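Local structure of putative acetyl xylan esterase (Cellvibrio japonicus, 2W9X) at residues V55-F61 and H107-K113; L183-F188 and L349-Q354; F200-R204 and D268-Y273. The protein removes acetyl groups from plant cell wall polysaccharides, acting on acetylated xylan and, with a large preference, on acetylated glucomannan. All coordinates share one frame; numbering follows the deposited sequence.

In the fold
The three contacts follow the chain from the N-terminal β-domain into the SGNH-type esterase domain. Interaction 1 pairs two antiparallel strands of the N-terminal domain. Interaction 2 packs helix 180-187 against the C-terminal helix 339-354, both lying on the parallel sheet. Interaction 3, nested in sequence between the two segments of interaction 2, sets the loop after strand 191-196 on helix 262-283. The centres of interactions 1 and 2 are about 21 Å apart, yet the two touch through a salt bridge from K186 to E112, which ties the domains together. Interaction 3 lies about 36 Å from interaction 1, centre to centre, on the opposite side of the chain's centre, near a probable transition-state stabiliser.

Interaction 1: V55-F61 and H107-K113; sequences VYFETAF and HRVRLEK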
loop_
_atom_site.group_PDB
_atom_site.type_symbol
_atom_site.label_atom_id
_atom_site.label_comp_id
_atom_site.label_asym_id
_atom_site.label_seq_id
_atom_site.Cartn_x
_atom_site.Cartn_y
_atom_site.Cartn_z
ATOM N N VAL B 55 -15.970 -10.222 -20.754
ATOM C CA VAL B 55 -15.229 -10.812 -21.859
ATOM C C VAL B 55 -15.365 -9.922 -23.108
ATOM O O VAL B 55 -16.388 -9.254 -23.290
ATOM C CB VAL B 55 -15.722 -12.283 -22.119
ATOM C CG1 VAL B 55 -15.318 -12.782 -23.474
ATOM C CG2 VAL B 55 -15.193 -13.216 -21.035
ATOM N N TYR B 56 -14.314 -9.875 -23.930
ATOM C CA TYR B 56 -14.359 -9.112 -25.187
ATOM C C TYR B 56 -13.557 -9.740 -26.324
ATOM O O TYR B 56 -12.610 -10.504 -26.091
ATOM C CB TYR B 56 -13.943 -7.642 -24.980
ATOM C CG TYR B 56 -12.554 -7.425 -24.416
ATOM C CD1 TYR B 56 -11.455 -7.255 -25.264
ATOM C CD2 TYR B 56 -12.343 -7.366 -23.032
ATOM C CE1 TYR B 56 -10.176 -7.047 -24.752
ATOM C CE2 TYR B 56 -11.069 -7.157 -22.507
ATOM C CZ TYR B 56 -9.989 -6.995 -23.370
ATOM O OH TYR B 56 -8.731 -6.778 -22.861
ATOM N N PHE B 57 -13.955 -9.401 -27.549
ATOM C CA PHE B 57 -13.302 -9.858 -28.781
ATOM C C PHE B 57 -13.050 -8.659 -29.699
ATOM O O PHE B 57 -13.946 -7.814 -29.892
ATOM C CB PHE B 57 -14.179 -10.884 -29.508
ATOM C CG PHE B 57 -14.582 -12.056 -28.654
ATOM C CD1 PHE B 57 -13.808 -13.222 -28.635
ATOM C CD2 PHE B 57 -15.739 -12.010 -27.886
ATOM C CE1 PHE B 57 -14.179 -14.304 -27.849
ATOM C CE2 PHE B 57 -16.115 -13.096 -27.092
ATOM C CZ PHE B 57 -15.335 -14.240 -27.074
ATOM N N GLU B 58 -11.835 -8.578 -30.243
ATOM C CA GLU B 58 -11.449 -7.465 -31.109
ATOM C C GLU B 58 -10.946 -7.958 -32.452
ATOM O O GLU B 58 -10.336 -9.035 -32.541
ATOM C CB GLU B 58 -10.384 -6.587 -30.459
ATOM C CG GLU B 58 -10.917 -5.728 -29.316
ATOM C CD GLU B 58 -9.818 -5.066 -28.527
ATOM O OE1 GLU B 58 -9.777 -3.825 -28.527
ATOM O OE2 GLU B 58 -8.991 -5.778 -27.909
ATOM N N THR B 59 -11.219 -7.166 -33.489
ATOM C CA THR B 59 -10.656 -7.404 -34.822
ATOM C C THR B 59 -10.426 -6.103 -35.606
ATOM O O THR B 59 -10.926 -5.036 -35.220
ATOM C CB THR B 59 -11.483 -8.424 -35.642
ATOM O OG1 THR B 59 -10.682 -8.905 -36.719
ATOM C CG2 THR B 59 -12.764 -7.811 -36.207
ATOM N N ALA B 60 -9.675 -6.210 -36.708
ATOM C CA ALA B 60 -9.305 -5.069 -37.536
ATOM C C ALA B 60 -9.132 -5.520 -38.977
ATOM O O ALA B 60 -8.537 -6.577 -39.241
ATOM C CB ALA B 60 -8.018 -4.420 -37.019
ATOM N N PHE B 61 -9.649 -4.721 -39.909
ATOM C CA PHE B 61 -9.605 -5.072 -41.335
ATOM C C PHE B 61 -9.852 -3.882 -42.258
ATOM O O PHE B 61 -10.515 -2.910 -41.882
ATOM C CB PHE B 61 -10.624 -6.175 -41.645
ATOM C CG PHE B 61 -12.053 -5.738 -41.494
ATOM C CD1 PHE B 61 -12.631 -5.613 -40.230
ATOM C CD2 PHE B 61 -12.823 -5.451 -42.614
ATOM C CE1 PHE B 61 -13.951 -5.201 -40.089
ATOM C CE2 PHE B 61 -14.146 -5.040 -42.484
ATOM C CZ PHE B 61 -14.713 -4.915 -41.219
ATOM N N HIS B 107 -10.944 -0.530 -40.536
ATOM C CA HIS B 107 -11.871 -0.610 -39.401
ATOM C C HIS B 107 -11.333 -1.373 -38.194
ATOM O O HIS B 107 -10.641 -2.380 -38.344
ATOM C CB HIS B 107 -13.182 -1.253 -39.839
ATOM C CG HIS B 107 -13.821 -0.574 -41.005
ATOM N ND1 HIS B 107 -14.742 0.441 -40.861
ATOM C CD2 HIS B 107 -13.662 -0.758 -42.336
ATOM C CE1 HIS B 107 -15.127 0.853 -42.056
ATOM N NE2 HIS B 107 -14.490 0.140 -42.968
ATOM N N ARG B 108 -11.667 -0.882 -37.001
ATOM C CA ARG B 108 -11.426 -1.595 -35.742
ATOM C C ARG B 108 -12.776 -1.911 -35.106
ATOM O O ARG B 108 -13.642 -1.036 -35.030
ATOM C CB ARG B 108 -10.547 -0.768 -34.782
ATOM C CG ARG B 108 -9.099 -0.613 -35.267
ATOM C CD ARG B 108 -8.154 -0.038 -34.223
ATOM N NE ARG B 108 -8.298 1.410 -34.051
ATOM C CZ ARG B 108 -8.789 1.999 -32.959
ATOM N NH1 ARG B 108 -9.198 1.276 -31.918
ATOM N NH2 ARG B 108 -8.872 3.324 -32.907
ATOM N N VAL B 109 -12.967 -3.163 -34.681
ATOM C CA VAL B 109 -14.243 -3.605 -34.100
ATOM C C VAL B 109 -14.044 -4.346 -32.768
ATOM O O VAL B 109 -13.280 -5.306 -32.698
ATOM C CB VAL B 109 -15.047 -4.495 -35.079
ATOM C CG1 VAL B 109 -16.339 -4.979 -34.440
ATOM C CG2 VAL B 109 -15.345 -3.749 -36.383
ATOM N N ARG B 110 -14.755 -3.894 -31.734
ATOM C CA ARG B 110 -14.682 -4.467 -30.386
ATOM C C ARG B 110 -16.076 -4.891 -29.911
ATOM O O ARG B 110 -16.991 -4.067 -29.849
ATOM C CB ARG B 110 -14.090 -3.428 -29.421
ATOM C CG ARG B 110 -13.860 -3.907 -27.986
ATOM C CD ARG B 110 -13.190 -2.819 -27.167
ATOM N NE ARG B 110 -13.019 -3.204 -25.767
ATOM C CZ ARG B 110 -11.860 -3.523 -25.199
ATOM N NH1 ARG B 110 -10.730 -3.513 -25.896
ATOM N NH2 ARG B 110 -11.828 -3.841 -23.913
ATOM N N LEU B 111 -16.234 -6.177 -29.604
ATOM C CA LEU B 111 -17.482 -6.707 -29.057
ATOM C C LEU B 111 -17.281 -6.961 -27.563
ATOM O O LEU B 111 -16.281 -7.587 -27.176
ATOM C CB LEU B 111 -17.861 -8.012 -29.772
ATOM C CG LEU B 111 -18.944 -8.920 -29.171
ATOM C CD1 LEU B 111 -20.348 -8.392 -29.452
ATOM C CD2 LEU B 111 -18.794 -10.366 -29.670
ATOM N N GLU B 112 -18.210 -6.476 -26.729
ATOM C CA GLU B 112 -18.091 -6.645 -25.268
ATOM C C GLU B 112 -19.326 -7.270 -24.621
ATOM O O GLU B 112 -20.448 -6.836 -24.858
ATOM C CB GLU B 112 -17.806 -5.295 -24.576
ATOM C CG GLU B 112 -16.510 -4.604 -25.022
ATOM C CD GLU B 112 -16.305 -3.224 -24.431
ATOM O OE1 GLU B 112 -17.265 -2.591 -23.925
ATOM O OE2 GLU B 112 -15.152 -2.758 -24.478
ATOM N N LYS B 113 -19.101 -8.274 -23.779
ATOM C CA LYS B 113 -20.135 -8.813 -22.890
ATOM C C LYS B 113 -20.409 -7.807 -21.752
ATOM O O LYS B 113 -19.482 -7.242 -21.164
ATOM C CB LYS B 113 -19.679 -10.169 -22.344
ATOM C CG LYS B 113 -20.549 -10.818 -21.279
ATOM C CD LYS B 113 -19.668 -11.770 -20.470
ATOM C CE LYS B 113 -20.360 -13.063 -20.094
ATOM N NZ LYS B 113 -21.243 -12.928 -18.922
#
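Strands 56-61 and 108-113 are antiparallel neighbours in a sheet of the N-terminal β-domain, and Y56, E58 and R110 meet on one of its faces. The segments run at 172° to each other. Pairs F57-L111 and T59-V109 are hydrogen-bonded; L111 N reaches F57 O at 2.8 Å, and V109 N reaches T59 O at 2.8 Å. Y56-E112, E58-R110 and A60-R108 are non-hydrogen-bonded pairs.

R110 carries the polar side. Its CG is anti to the backbone N (chi1 -176°) and the chain stays extended to NE, which brings the guanidinium over one face of the Y56 ring. It lies flat on the tyrosine ring, planes 23° apart, in a cation-pi stack with R110 CZ 4.0 Å from the Y56 ring centroid. NH2 sits over the ring centre. R110 NH1 forms a salt bridge to E58 OE1 at 2.8 Å, a weak bent hydrogen bond. R110 NE meets E112 OE2 in the guanidinium plane, using the anti lone pair of that oxygen. The second oxygen of E58 pairs with R141, and E112 also binds R78 and K186. Y56 OH bonds to D191.

On the other face, F57 CD2 touches L111 CD2 at 3.9 Å, and T59 CG2 lies alongside V109 CB. F127 of strand 122-128 covers F57, T59 and V109. At the end, H107 CB sits over one face of the F61 ring. A mostly apolar face turned to a second sheet, with a charged network on the reverse, fits a β-sandwich such as the CE2 N-terminal domain.

Interaction 2: L183-F188 and L349-Q354; sequences LTAKAF and LITHLQ
F188 pushes its ring tip against helix 339-354. CZ lies 3.6 Å from L353 CB and 3.4 Å from I350 O, which sits in the ring plane at the edge. The ring also meets Q354 CG from CE1, with the glutamine amide turned 80° to it. I350 is the other centre of the contact. Its chi1 of -67° sets CG1 beside the backbone N, and the extended chi2 carries CD1 on to A187 CB at 3.6 Å. One turn before F188, T184 packs its CG2 on L349 CB at 3.8 Å, while OG1 lies 3.6 Å from L349 CD1. That hydroxyl is bonded to F180 O of its own helix, so its polar need is met within the turn. No hydrogen bond crosses between the segments.

Outside this shell, F147 of strand 144-149 meets T184 and L349, and I145 meets A185 and L353. W360 meets the F188 ring, and R143 binds F188 O. Q354 O takes a hydrogen bond from K357 of the second subunit. The short helical segments cross at -41°, with axes 9.9 Å apart. Two helices packed side by side on a parallel β-sheet are characteristic of the three-layer α/β/α fold of SGNH hydrolases.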
loop_
_atom_site.group_PDB
_atom_site.type_symbol
_atom_site.label_atom_id
_atom_site.label_comp_id
_atom_site.label_asym_id
_atom_site.label_seq_id
_atom_site.Cartn_x
_atom_site.Cartn_y
_atom_site.Cartn_z
ATOM N N LEU B 183 -13.071 0.167 -16.843
ATOM C CA LEU B 183 -12.782 1.603 -16.949
ATOM C C LEU B 183 -11.345 1.919 -16.547
ATOM O O LEU B 183 -10.680 2.718 -17.209
ATOM C CB LEU B 183 -13.744 2.449 -16.103
ATOM C CG LEU B 183 -15.249 2.472 -16.356
ATOM C CD1 LEU B 183 -15.887 3.421 -15.340
ATOM C CD2 LEU B 183 -15.625 2.840 -17.817
ATOM N N THR B 184 -10.862 1.298 -15.470
ATOM C CA THR B 184 -9.451 1.436 -15.098
ATOM C C THR B 184 -8.495 0.910 -16.189
ATOM O O THR B 184 -7.550 1.595 -16.562
ATOM C CB THR B 184 -9.155 0.808 -13.708
ATOM O OG1 THR B 184 -10.046 1.387 -12.739
ATOM C CG2 THR B 184 -7.731 1.076 -13.265
ATOM N N ALA B 185 -8.738 -0.294 -16.692
ATOM C CA ALA B 185 -7.874 -0.877 -17.718
ATOM C C ALA B 185 -7.796 0.007 -18.982
ATOM O O ALA B 185 -6.733 0.183 -19.573
ATOM C CB ALA B 185 -8.357 -2.249 -18.067
ATOM N N LYS B 186 -8.929 0.584 -19.372
ATOM C CA LYS B 186 -8.999 1.407 -20.589
ATOM C C LYS B 186 -8.204 2.714 -20.505
ATOM O O LYS B 186 -7.664 3.182 -21.522
ATOM C CB LYS B 186 -10.455 1.634 -20.997
ATOM C CG LYS B 186 -11.072 0.366 -21.623
ATOM C CD LYS B 186 -12.544 0.539 -21.947
ATOM C CE LYS B 186 -13.072 -0.673 -22.685
ATOM N NZ LYS B 186 -14.523 -0.510 -23.021
ATOM N N ALA B 187 -8.095 3.276 -19.296
ATOM C CA ALA B 187 -7.286 4.486 -19.077
ATOM C C ALA B 187 -5.792 4.223 -19.301
ATOM O O ALA B 187 -5.028 5.149 -19.579
ATOM C CB ALA B 187 -7.529 5.070 -17.680
ATOM N N PHE B 188 -5.383 2.960 -19.192
ATOM C CA PHE B 188 -3.984 2.588 -19.387
ATOM C C PHE B 188 -3.763 1.777 -20.672
ATOM O O PHE B 188 -2.647 1.335 -20.935
ATOM C CB PHE B 188 -3.460 1.809 -18.169
ATOM C CG PHE B 188 -3.406 2.618 -16.900
ATOM C CD1 PHE B 188 -2.349 3.499 -16.662
ATOM C CD2 PHE B 188 -4.407 2.493 -15.929
ATOM C CE1 PHE B 188 -2.292 4.266 -15.479
ATOM C CE2 PHE B 188 -4.363 3.253 -14.741
ATOM C CZ PHE B 188 -3.302 4.138 -14.512
ATOM N N LEU B 349 -8.469 4.344 -8.567
ATOM C CA LEU B 349 -7.499 3.351 -9.033
ATOM C C LEU B 349 -6.523 3.925 -10.069
ATOM O O LEU B 349 -5.307 3.711 -9.982
ATOM C CB LEU B 349 -8.258 2.155 -9.612
ATOM C CG LEU B 349 -8.875 1.163 -8.619
ATOM C CD1 LEU B 349 -9.790 0.225 -9.355
ATOM C CD2 LEU B 349 -7.773 0.374 -7.916
ATOM N N ILE B 350 -7.061 4.657 -11.046
ATOM C CA ILE B 350 -6.235 5.302 -12.078
ATOM C C ILE B 350 -5.153 6.212 -11.484
ATOM O O ILE B 350 -3.967 6.092 -11.830
ATOM C CB ILE B 350 -7.106 6.070 -13.097
ATOM C CG1 ILE B 350 -7.949 5.086 -13.906
ATOM C CG2 ILE B 350 -6.232 7.010 -13.991
ATOM C CD1 ILE B 350 -9.205 5.684 -14.570
ATOM N N THR B 351 -5.560 7.098 -10.579
ATOM C CA THR B 351 -4.647 7.994 -9.877
ATOM C C THR B 351 -3.600 7.227 -9.066
ATOM O O THR B 351 -2.421 7.585 -9.065
ATOM C CB THR B 351 -5.435 8.960 -8.949
ATOM O OG1 THR B 351 -6.477 9.588 -9.708
ATOM C CG2 THR B 351 -4.534 10.034 -8.349
ATOM N N HIS B 352 -4.044 6.179 -8.368
ATOM C CA HIS B 352 -3.149 5.324 -7.591
ATOM C C HIS B 352 -2.097 4.716 -8.518
ATOM O O HIS B 352 -0.908 4.797 -8.238
ATOM C CB HIS B 352 -3.942 4.220 -6.878
ATOM C CG HIS B 352 -3.106 3.354 -5.990
ATOM N ND1 HIS B 352 -2.817 3.688 -4.683
ATOM C CD2 HIS B 352 -2.487 2.174 -6.221
ATOM C CE1 HIS B 352 -2.056 2.751 -4.147
ATOM N NE2 HIS B 352 -1.841 1.820 -5.059
ATOM N N LEU B 353 -2.546 4.127 -9.625
ATOM C CA LEU B 353 -1.641 3.417 -10.538
ATOM C C LEU B 353 -0.696 4.362 -11.301
ATOM O O LEU B 353 0.422 3.975 -11.638
ATOM C CB LEU B 353 -2.418 2.504 -11.477
ATOM C CG LEU B 353 -3.042 1.327 -10.730
ATOM C CD1 LEU B 353 -3.994 0.555 -11.619
ATOM C CD2 LEU B 353 -1.951 0.416 -10.173
ATOM N N GLN B 354 -1.145 5.598 -11.525
ATOM C CA GLN B 354 -0.349 6.640 -12.163
ATOM C C GLN B 354 0.854 7.054 -11.331
ATOM O O GLN B 354 1.842 7.519 -11.879
ATOM C CB GLN B 354 -1.210 7.882 -12.462
ATOM C CG GLN B 354 -2.026 7.769 -13.756
ATOM C CD GLN B 354 -2.993 8.942 -13.980
ATOM O OE1 GLN B 354 -3.200 9.788 -13.100
ATOM N NE2 GLN B 354 -3.603 8.977 -15.158
#

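Interaction 3: F200-R204 and D268-Y273; sequences FGIVR and DYVANY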
loop_
_atom_site.group_PDB
_atom_site.type_symbol
_atom_site.label_atom_id
_atom_site.label_comp_id
_atom_site.label_asym_id
_atom_site.label_seq_id
_atom_site.Cartn_x
_atom_site.Cartn_y
_atom_site.Cartn_z
ATOM N N PHE B 200 -20.202 -13.594 -3.647
ATOM C CA PHE B 200 -19.138 -14.494 -3.163
ATOM C C PHE B 200 -18.091 -13.769 -2.303
ATOM O O PHE B 200 -17.850 -12.567 -2.466
ATOM C CB PHE B 200 -18.480 -15.290 -4.314
ATOM C CG PHE B 200 -19.354 -16.406 -4.869
ATOM C CD1 PHE B 200 -19.369 -17.664 -4.271
ATOM C CD2 PHE B 200 -20.172 -16.182 -5.998
ATOM C CE1 PHE B 200 -20.185 -18.698 -4.772
ATOM C CE2 PHE B 200 -20.986 -17.190 -6.508
ATOM C CZ PHE B 200 -20.991 -18.461 -5.898
ATOM N N GLY B 201 -17.486 -14.518 -1.381
ATOM C CA GLY B 201 -16.458 -13.978 -0.488
ATOM C C GLY B 201 -15.175 -14.798 -0.528
ATOM O O GLY B 201 -15.054 -15.728 -1.320
ATOM N N ILE B 202 -14.210 -14.429 0.312
ATOM C CA ILE B 202 -12.986 -15.243 0.544
ATOM C C ILE B 202 -13.292 -16.653 1.065
ATOM O O ILE B 202 -12.789 -17.649 0.517
ATOM C CB ILE B 202 -12.001 -14.515 1.521
ATOM C CG1 ILE B 202 -11.467 -13.227 0.882
ATOM C CG2 ILE B 202 -10.859 -15.440 2.012
ATOM C CD1 ILE B 202 -10.655 -13.415 -0.385
ATOM N N VAL B 203 -14.096 -16.741 2.132
ATOM C CA VAL B 203 -14.488 -18.042 2.705
ATOM C C VAL B 203 -15.996 -18.137 2.877
ATOM O O VAL B 203 -16.565 -19.238 2.856
ATOM C CB VAL B 203 -13.817 -18.349 4.104
ATOM C CG1 VAL B 203 -12.307 -18.610 3.963
ATOM C CG2 VAL B 203 -14.105 -17.248 5.139
ATOM N N ARG B 204 -16.626 -16.979 3.065
ATOM C CA ARG B 204 -18.057 -16.918 3.404
ATOM C C ARG B 204 -18.779 -16.046 2.383
ATOM O O ARG B 204 -18.329 -14.956 2.070
ATOM C CB ARG B 204 -18.254 -16.385 4.831
ATOM C CG ARG B 204 -19.710 -16.349 5.288
ATOM C CD ARG B 204 -19.794 -15.875 6.716
ATOM N NE ARG B 204 -21.175 -15.971 7.153
ATOM C CZ ARG B 204 -21.984 -14.932 7.327
ATOM N NH1 ARG B 204 -21.530 -13.697 7.158
ATOM N NH2 ARG B 204 -23.253 -15.140 7.698
ATOM N N ASP B 268 -10.295 -17.488 9.774
ATOM C CA ASP B 268 -10.400 -18.285 8.556
ATOM C C ASP B 268 -10.335 -17.411 7.294
ATOM O O ASP B 268 -9.682 -17.789 6.315
ATOM C CB ASP B 268 -11.691 -19.109 8.596
ATOM C CG ASP B 268 -11.755 -20.172 7.512
ATOM O OD1 ASP B 268 -10.710 -20.773 7.191
ATOM O OD2 ASP B 268 -12.864 -20.431 7.000
ATOM N N TYR B 269 -10.985 -16.242 7.332
ATOM C CA TYR B 269 -10.902 -15.259 6.265
ATOM C C TYR B 269 -9.452 -14.825 6.059
ATOM O O TYR B 269 -8.967 -14.795 4.927
ATOM C CB TYR B 269 -11.780 -14.029 6.585
ATOM C CG TYR B 269 -11.661 -12.857 5.614
ATOM C CD1 TYR B 269 -12.524 -12.740 4.518
ATOM C CD2 TYR B 269 -10.714 -11.841 5.813
ATOM C CE1 TYR B 269 -12.435 -11.648 3.630
ATOM C CE2 TYR B 269 -10.622 -10.768 4.940
ATOM C CZ TYR B 269 -11.486 -10.677 3.855
ATOM O OH TYR B 269 -11.372 -9.627 2.999
ATOM N N VAL B 270 -8.767 -14.476 7.143
ATOM C CA VAL B 270 -7.409 -13.936 7.014
ATOM C C VAL B 270 -6.459 -14.997 6.414
ATOM O O VAL B 270 -5.711 -14.693 5.470
ATOM C CB VAL B 270 -6.852 -13.301 8.340
ATOM C CG1 VAL B 270 -5.363 -13.003 8.223
ATOM C CG2 VAL B 270 -7.601 -12.015 8.703
ATOM N N ALA B 271 -6.517 -16.228 6.938
ATOM C CA ALA B 271 -5.629 -17.312 6.504
ATOM C C ALA B 271 -5.798 -17.621 5.014
ATOM O O ALA B 271 -4.824 -17.771 4.292
ATOM C CB ALA B 271 -5.852 -18.581 7.346
ATOM N N ASN B 272 -7.040 -17.724 4.562
ATOM C CA ASN B 272 -7.299 -18.041 3.170
ATOM C C ASN B 272 -6.991 -16.928 2.191
ATOM O O ASN B 272 -6.526 -17.189 1.078
ATOM C CB ASN B 272 -8.729 -18.522 3.005
ATOM C CG ASN B 272 -8.850 -19.971 3.329
ATOM O OD1 ASN B 272 -8.568 -20.813 2.484
ATOM N ND2 ASN B 272 -9.196 -20.281 4.576
ATOM N N TYR B 273 -7.240 -15.694 2.601
ATOM C CA TYR B 273 -6.884 -14.546 1.771
ATOM C C TYR B 273 -5.361 -14.511 1.595
ATOM O O TYR B 273 -4.871 -14.346 0.481
ATOM C CB TYR B 273 -7.378 -13.247 2.408
ATOM C CG TYR B 273 -7.657 -12.108 1.444
ATOM C CD1 TYR B 273 -8.590 -11.120 1.770
ATOM C CD2 TYR B 273 -6.987 -12.006 0.212
ATOM C CE1 TYR B 273 -8.848 -10.050 0.913
ATOM C CE2 TYR B 273 -7.247 -10.944 -0.666
ATOM C CZ TYR B 273 -8.173 -9.972 -0.304
ATOM O OH TYR B 273 -8.439 -8.926 -1.152
#
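I202 places CG1 beside its backbone N (chi1 -65°), and a second turn at chi2 -62° carries CD1 over the face of Y273. Y269 and Y273 both have CG anti to N, and I202 meets both rings. I202 CD1 forms a CH-pi contact, 3.8 Å from the Y273 ring centroid and 12° off its normal. I202 CG1 approaches the Y269 ring obliquely, 3.3 Å from CE1, which is tight packing.

V203 fits beside it. V203 CG1 touches both D268 OD2, which is bound by R258 and W259, and N272 ND2, at 3.6 Å from each. The amide of N272 is held by its own helix: ND2 bonds to D268 O at 3.1 Å, and that oxygen also accepts N272 N from the opposite face of its plane.

The carboxylate of D248, on helix 246-249, receives the backbone N-H groups of I202, V203 and R204. Y269 OH bonds to L244 O, just after strand 239-243, and the side chain of Y269 is about 8 Å from that of N247, a probable transition-state stabiliser by similarity to related enzymes. The loop 200-204 touches helix 215-218 through F200 and I202, and helix 262-283 through I202 and V203, while helix 300-314 touches Y269 and Y273.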